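Local structure of putative DNA-binding protein (Bacteroides fragilis, 3BS3) at residues Lys16-Leu19 against Ala20-Arg24; Leu55-Val58 against Ala59-Asn63. The protein probably binds DNA through a helix-turn-helix domain, as expected for a member of the XRE family of transcriptional regulators. One frame throughout, in Å; residues are numbered along the deposited sequence.

Contact 1 (16-24) covers nearly all of helix 15-21 and the turn after it. Contact 2 (55-63) takes up most of helix 52-62. Their centres are about 12 Å apart. Both are runs of backbone hydrogen bonds that finish in a Schellman motif. Contact 1 is mostly surface, with V18 and L19 turned into the core and charged chains around them. Contact 2 lies deeper, and its buried residues are all apolar: L55, V58, A59 and L62. The two meet through L62, where CD2 of L19 lies 3.8 Å from CD2 of L62. V18, K22 and R24 also reach L62. Only contact 2 touches the second subunit.

Contact 1. Residues Lys16-Leu19 against Ala20-Arg24; sequences KVVL and AEKQR
L19 and R24 cross at about a right angle where helix 15-21 ends. CD2 of L19 reaches CB of R24 at 3.7 Å. The tip of R24 leads away and makes a cation-pi contact with W28. At the same place R24 N bonds to L19 O at 3.0 Å, with an N-H...O angle of 163°.

One turn back, the pairs run alongside each other instead. V17 and E21 point the same way. CG1 of V17 lies 3.6 Å from OE2 of E21, and this is a methyl against a carboxylate oxygen. The chi1 of E21 (-74°) sets CG beside its own backbone N, 3.3 Å from V17 O; the extended chain then carries the carboxylate to CG1 of V17. V18 and K22 also lie side by side, CG1 to CG at 4.0 Å. The chi1 of V18 (178°) puts CG1 beside the carbonyl carbon, where it meets CG of K22. V18 also packs on V64 and L69.

E21 N to V17 O and K22 N to V18 O, both 2.9 Å, continue the helical ladder. Q23 then takes positive phi, and its N bonds back to A20 O. With the R24 bond to L19 O, this is a Schellman motif closing the first helix of an HTH domain.

Contact 2. Residues Leu55-Val58 against Ala59-Asn63; sequences LVKV and AELLN
V58 O accepts the N-H of L62 at 2.9 Å, one of four successive i to i+4 bonds in helix 52-62. The L62 N to V58 O bond, with an N-H...O angle of 144°, is the most bent of the four. The helix belongs to the XRE-type helix-turn-helix domain and closes in a Schellman motif at N63. The side chain of L62 folds back over V58 O, with CG 3.4 Å away. N63 has positive phi, and its N bonds to E60 O.

V58 and L62 lie side by side and point the same way. Their methyls CG1 and CD1 meet in apolar contact. Both residues are buried: V58 packs on M33 and L69, while L62 packs on V18 and L19. This face joins helix 52-62 to helices 15-21 and 26-33.

K57 and L61 slant across each other. K57 bends at chi2 (-58°), and in this conformer its CD rests against CG and CD1 of L61, each at 3.9 Å. L61 also packs on L29, Q32 and M33. K57 and E60 cross at about a right angle. In the conformers given, their charged atoms are not in contact.

L55 and V56 pack on M11 of the second subunit. V56 and E60 approach each other at a slant. E60 CG rests 3.3 Å from V56 O. Beyond it the chain is extended, and its carboxylate oxygen OE2 lies 3.6 Å from the methyl CG1 of V56.

Contact 1. Residues Lys16-Leu19 against Ala20-Arg24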
ATOM      1  N   LYS A  16       5.769  12.313  -3.949  1.00 25.20           N
ATOM      2  CA  LYS A  16       6.675  13.361  -4.417  0.50 25.61           C
ATOM      3  C   LYS A  16       5.950  14.707  -4.533  1.00 25.39           C
ATOM      4  O   LYS A  16       6.492  15.742  -4.133  1.00 24.57           O
ATOM      5  CB  LYS A  16       7.286  12.966  -5.757  0.50 25.85           C
ATOM      6  CG  LYS A  16       8.450  13.868  -6.207  0.50 26.49           C
ATOM      7  CD  LYS A  16       8.913  13.467  -7.603  0.50 30.14           C
ATOM      8  CE  LYS A  16       7.833  13.766  -8.647  0.50 31.40           C
ATOM      9  NZ  LYS A  16       7.789  15.211  -9.088  0.50 33.62           N
ATOM     10  N   VAL A  17       4.726  14.687  -5.066  1.00 25.62           N
ATOM     11  CA  VAL A  17       3.984  15.935  -5.269  1.00 26.32           C
ATOM     12  C   VAL A  17       3.613  16.525  -3.915  1.00 27.02           C
ATOM     13  O   VAL A  17       3.782  17.733  -3.678  1.00 26.54           O
ATOM     14  CB  VAL A  17       2.719  15.710  -6.120  1.00 26.94           C
ATOM     15  CG1 VAL A  17       1.851  16.979  -6.140  1.00 27.01           C
ATOM     16  CG2 VAL A  17       3.145  15.322  -7.542  1.00 27.11           C
ATOM     17  N   VAL A  18       3.108  15.681  -3.030  1.00 26.77           N
ATOM     18  CA  VAL A  18       2.663  16.174  -1.717  1.00 27.06           C
ATOM     19  C   VAL A  18       3.846  16.691  -0.881  1.00 27.33           C
ATOM     20  O   VAL A  18       3.715  17.709  -0.200  1.00 27.45           O
ATOM     21  CB  VAL A  18       1.776  15.173  -0.975  1.00 27.26           C
ATOM     22  CG1 VAL A  18       1.391  15.737   0.417  1.00 28.88           C
ATOM     23  CG2 VAL A  18       0.519  14.852  -1.815  1.00 28.00           C
ATOM     24  N   LEU A  19       4.985  15.987  -0.909  1.00 26.29           N
ATOM     25  CA  LEU A  19       6.194  16.518  -0.262  1.00 27.15           C
ATOM     26  C   LEU A  19       6.499  17.948  -0.711  1.00 27.76           C
ATOM     27  O   LEU A  19       6.812  18.833   0.094  1.00 28.91           O
ATOM     28  CB  LEU A  19       7.410  15.636  -0.550  1.00 26.95           C
ATOM     29  CG  LEU A  19       7.510  14.396   0.351  1.00 28.90           C
ATOM     30  CD1 LEU A  19       8.609  13.478  -0.155  1.00 28.75           C
ATOM     31  CD2 LEU A  19       7.805  14.768   1.818  1.00 28.45           C
ATOM     32  N   ALA A  20       6.442  18.167  -2.010  1.00 26.75           N
ATOM     33  CA  ALA A  20       6.753  19.495  -2.570  1.00 26.83           C
ATOM     34  C   ALA A  20       5.720  20.539  -2.124  1.00 26.94           C
ATOM     35  O   ALA A  20       6.084  21.670  -1.745  1.00 27.23           O
ATOM     36  CB  ALA A  20       6.818  19.410  -4.075  1.00 26.95           C
ATOM     37  N   GLU A  21       4.448  20.154  -2.158  1.00 26.17           N
ATOM     38  CA  GLU A  21       3.370  21.048  -1.766  1.00 26.67           C
ATOM     39  C   GLU A  21       3.479  21.425  -0.284  1.00 27.28           C
ATOM     40  O   GLU A  21       3.159  22.573   0.084  1.00 28.54           O
ATOM     41  CB  GLU A  21       2.026  20.390  -2.067  1.00 27.43           C
ATOM     42  CG  GLU A  21       1.747  20.386  -3.559  1.00 25.28           C
ATOM     43  CD  GLU A  21       0.431  19.718  -3.922  1.00 27.16           C
ATOM     44  OE1 GLU A  21      -0.154  19.016  -3.071  1.00 29.49           O
ATOM     45  OE2 GLU A  21       0.016  19.874  -5.079  1.00 27.76           O
ATOM     46  N   LYS A  22       3.901  20.469   0.534  1.00 27.60           N
ATOM     47  CA  LYS A  22       4.038  20.689   1.965  1.00 27.78           C
ATOM     48  C   LYS A  22       5.434  21.229   2.349  1.00 28.68           C
ATOM     49  O   LYS A  22       5.753  21.340   3.528  1.00 28.60           O
ATOM     50  CB  LYS A  22       3.698  19.414   2.767  1.00 27.30           C
ATOM     51  CG  LYS A  22       2.217  19.009   2.642  1.00 28.83           C
ATOM     52  CD  LYS A  22       1.296  20.197   3.037  1.00 31.45           C
ATOM     53  CE  LYS A  22      -0.128  19.763   3.401  1.00 34.20           C
ATOM     54  NZ  LYS A  22      -0.872  20.824   4.232  1.00 34.97           N
ATOM     55  N   GLN A  23       6.274  21.517   1.366  1.00 28.51           N
ATOM     56  CA  GLN A  23       7.605  22.094   1.639  1.00 29.93           C
ATOM     57  C   GLN A  23       8.419  21.214   2.617  1.00 29.20           C
ATOM     58  O   GLN A  23       8.898  21.671   3.660  1.00 28.88           O
ATOM     59  CB  GLN A  23       7.458  23.577   2.077  1.00 29.74           C
ATOM     60  CG  GLN A  23       6.859  24.424   0.911  1.00 32.66           C
ATOM     61  CD  GLN A  23       6.746  25.932   1.127  1.00 33.82           C
ATOM     62  OE1 GLN A  23       7.535  26.554   1.848  1.00 39.45           O
ATOM     63  NE2 GLN A  23       5.768  26.543   0.455  1.00 36.36           N
ATOM     64  N   ARG A  24       8.541  19.932   2.245  1.00 28.47           N
ATOM     65  CA  ARG A  24       9.307  18.940   3.024  1.00 28.87           C
ATOM     66  C   ARG A  24      10.217  18.198   2.064  1.00 29.41           C
ATOM     67  O   ARG A  24       9.917  18.141   0.856  1.00 30.22           O
ATOM     68  CB  ARG A  24       8.378  17.911   3.696  1.00 28.92           C
ATOM     69  CG  ARG A  24       7.474  18.472   4.780  1.00 28.68           C
ATOM     70  CD  ARG A  24       8.229  18.964   6.022  1.00 28.01           C
ATOM     71  NE  ARG A  24       7.276  18.991   7.133  1.00 26.43           N
ATOM     72  CZ  ARG A  24       7.564  19.360   8.383  1.00 27.18           C
ATOM     73  NH1 ARG A  24       8.786  19.779   8.725  1.00 27.03           N
ATOM     74  NH2 ARG A  24       6.611  19.285   9.300  1.00 27.99           N
TER

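Contact 2. Residues Leu55-Val58 against Ala59-Asn63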
ATOM      1  N   LEU A  55       1.867   4.223   4.278  1.00 26.70           N
ATOM      2  CA  LEU A  55       1.210   5.348   3.620  1.00 27.35           C
ATOM      3  C   LEU A  55       0.430   6.187   4.629  1.00 27.49           C
ATOM      4  O   LEU A  55       0.468   7.434   4.583  1.00 27.61           O
ATOM      5  CB  LEU A  55       0.319   4.845   2.476  1.00 28.61           C
ATOM      6  CG  LEU A  55      -0.012   5.793   1.321  1.00 32.70           C
ATOM      7  CD1 LEU A  55       1.226   6.122   0.531  1.00 35.39           C
ATOM      8  CD2 LEU A  55      -0.964   5.066   0.417  1.00 37.99           C
ATOM      9  N   VAL A  56      -0.252   5.520   5.546  1.00 26.43           N
ATOM     10  CA  VAL A  56      -0.962   6.221   6.627  1.00 27.34           C
ATOM     11  C   VAL A  56       0.004   7.063   7.480  1.00 27.35           C
ATOM     12  O   VAL A  56      -0.322   8.225   7.826  1.00 28.23           O
ATOM     13  CB  VAL A  56      -1.785   5.258   7.527  1.00 27.81           C
ATOM     14  CG1 VAL A  56      -2.321   5.980   8.775  1.00 28.23           C
ATOM     15  CG2 VAL A  56      -2.936   4.672   6.720  1.00 28.23           C
ATOM     16  N   LYS A  57       1.166   6.505   7.831  1.00 26.53           N
ATOM     17  CA  LYS A  57       2.140   7.276   8.625  0.50 27.71           C
ATOM     18  C   LYS A  57       2.665   8.471   7.823  1.00 27.39           C
ATOM     19  O   LYS A  57       2.796   9.581   8.367  1.00 27.23           O
ATOM     20  CB  LYS A  57       3.299   6.401   9.125  0.50 28.54           C
ATOM     21  CG  LYS A  57       3.733   6.659  10.590  0.50 31.15           C
ATOM     22  CD  LYS A  57       4.156   8.090  10.888  0.50 33.45           C
ATOM     23  CE  LYS A  57       4.924   8.215  12.208  0.50 33.91           C
ATOM     24  NZ  LYS A  57       6.347   7.765  12.091  0.50 36.42           N
ATOM     25  N   VAL A  58       2.953   8.273   6.538  1.00 26.16           N
ATOM     26  CA  VAL A  58       3.398   9.399   5.709  1.00 26.58           C
ATOM     27  C   VAL A  58       2.345  10.510   5.698  1.00 26.24           C
ATOM     28  O   VAL A  58       2.661  11.711   5.800  1.00 26.10           O
ATOM     29  CB  VAL A  58       3.672   8.948   4.266  1.00 26.37           C
ATOM     30  CG1 VAL A  58       4.014  10.152   3.364  1.00 28.55           C
ATOM     31  CG2 VAL A  58       4.828   7.916   4.190  1.00 27.27           C
ATOM     32  N   ALA A  59       1.092  10.105   5.549  1.00 27.02           N
ATOM     33  CA  ALA A  59      -0.026  11.070   5.498  1.00 27.50           C
ATOM     34  C   ALA A  59      -0.126  11.850   6.823  1.00 28.17           C
ATOM     35  O   ALA A  59      -0.328  13.080   6.821  1.00 27.76           O
ATOM     36  CB  ALA A  59      -1.322  10.345   5.174  1.00 28.52           C
ATOM     37  N   GLU A  60       0.032  11.144   7.936  1.00 27.71           N
ATOM     38  CA  GLU A  60      -0.012  11.785   9.256  0.60 28.19           C
ATOM     39  C   GLU A  60       1.090  12.837   9.344  1.00 27.93           C
ATOM     40  O   GLU A  60       0.845  13.985   9.776  1.00 28.46           O
ATOM     41  CB  GLU A  60       0.124  10.749  10.376  0.60 28.62           C
ATOM     42  CG  GLU A  60      -1.140   9.932  10.564  0.60 31.55           C
ATOM     43  CD  GLU A  60      -0.962   8.685  11.423  0.60 36.27           C
ATOM     44  OE1 GLU A  60       0.179   8.342  11.818  0.60 38.11           O
ATOM     45  OE2 GLU A  60      -1.989   8.034  11.693  0.60 37.55           O
ATOM     46  N   LEU A  61       2.289  12.460   8.907  1.00 26.82           N
ATOM     47  CA  LEU A  61       3.460  13.358   8.952  1.00 26.99           C
ATOM     48  C   LEU A  61       3.311  14.586   8.049  1.00 28.04           C
ATOM     49  O   LEU A  61       3.807  15.668   8.395  1.00 28.75           O
ATOM     50  CB  LEU A  61       4.735  12.596   8.573  1.00 27.32           C
ATOM     51  CG  LEU A  61       5.234  11.581   9.596  1.00 27.08           C
ATOM     52  CD1 LEU A  61       6.335  10.746   9.011  1.00 29.13           C
ATOM     53  CD2 LEU A  61       5.730  12.303  10.867  1.00 27.70           C
ATOM     54  N   LEU A  62       2.631  14.420   6.913  1.00 27.92           N
ATOM     55  CA  LEU A  62       2.419  15.527   5.970  1.00 27.44           C
ATOM     56  C   LEU A  62       1.110  16.276   6.211  1.00 28.43           C
ATOM     57  O   LEU A  62       0.801  17.231   5.480  1.00 28.31           O
ATOM     58  CB  LEU A  62       2.505  15.033   4.522  1.00 27.75           C
ATOM     59  CG  LEU A  62       3.875  14.454   4.156  1.00 29.00           C
ATOM     60  CD1 LEU A  62       3.858  13.871   2.760  1.00 29.27           C
ATOM     61  CD2 LEU A  62       5.000  15.502   4.283  1.00 32.87           C
ATOM     62  N   ASN A  63       0.343  15.834   7.215  1.00 27.78           N
ATOM     63  CA  ASN A  63      -0.948  16.451   7.545  1.00 28.65           C
ATOM     64  C   ASN A  63      -1.949  16.428   6.394  1.00 28.70           C
ATOM     65  O   ASN A  63      -2.639  17.440   6.121  1.00 29.12           O
ATOM     66  CB  ASN A  63      -0.766  17.897   8.043  1.00 28.96           C
ATOM     67  CG  ASN A  63       0.094  17.974   9.293  1.00 31.47           C
ATOM     68  OD1 ASN A  63      -0.038  17.162  10.208  1.00 31.47           O
ATOM     69  ND2 ASN A  63       0.993  18.947   9.327  1.00 32.03           N
TER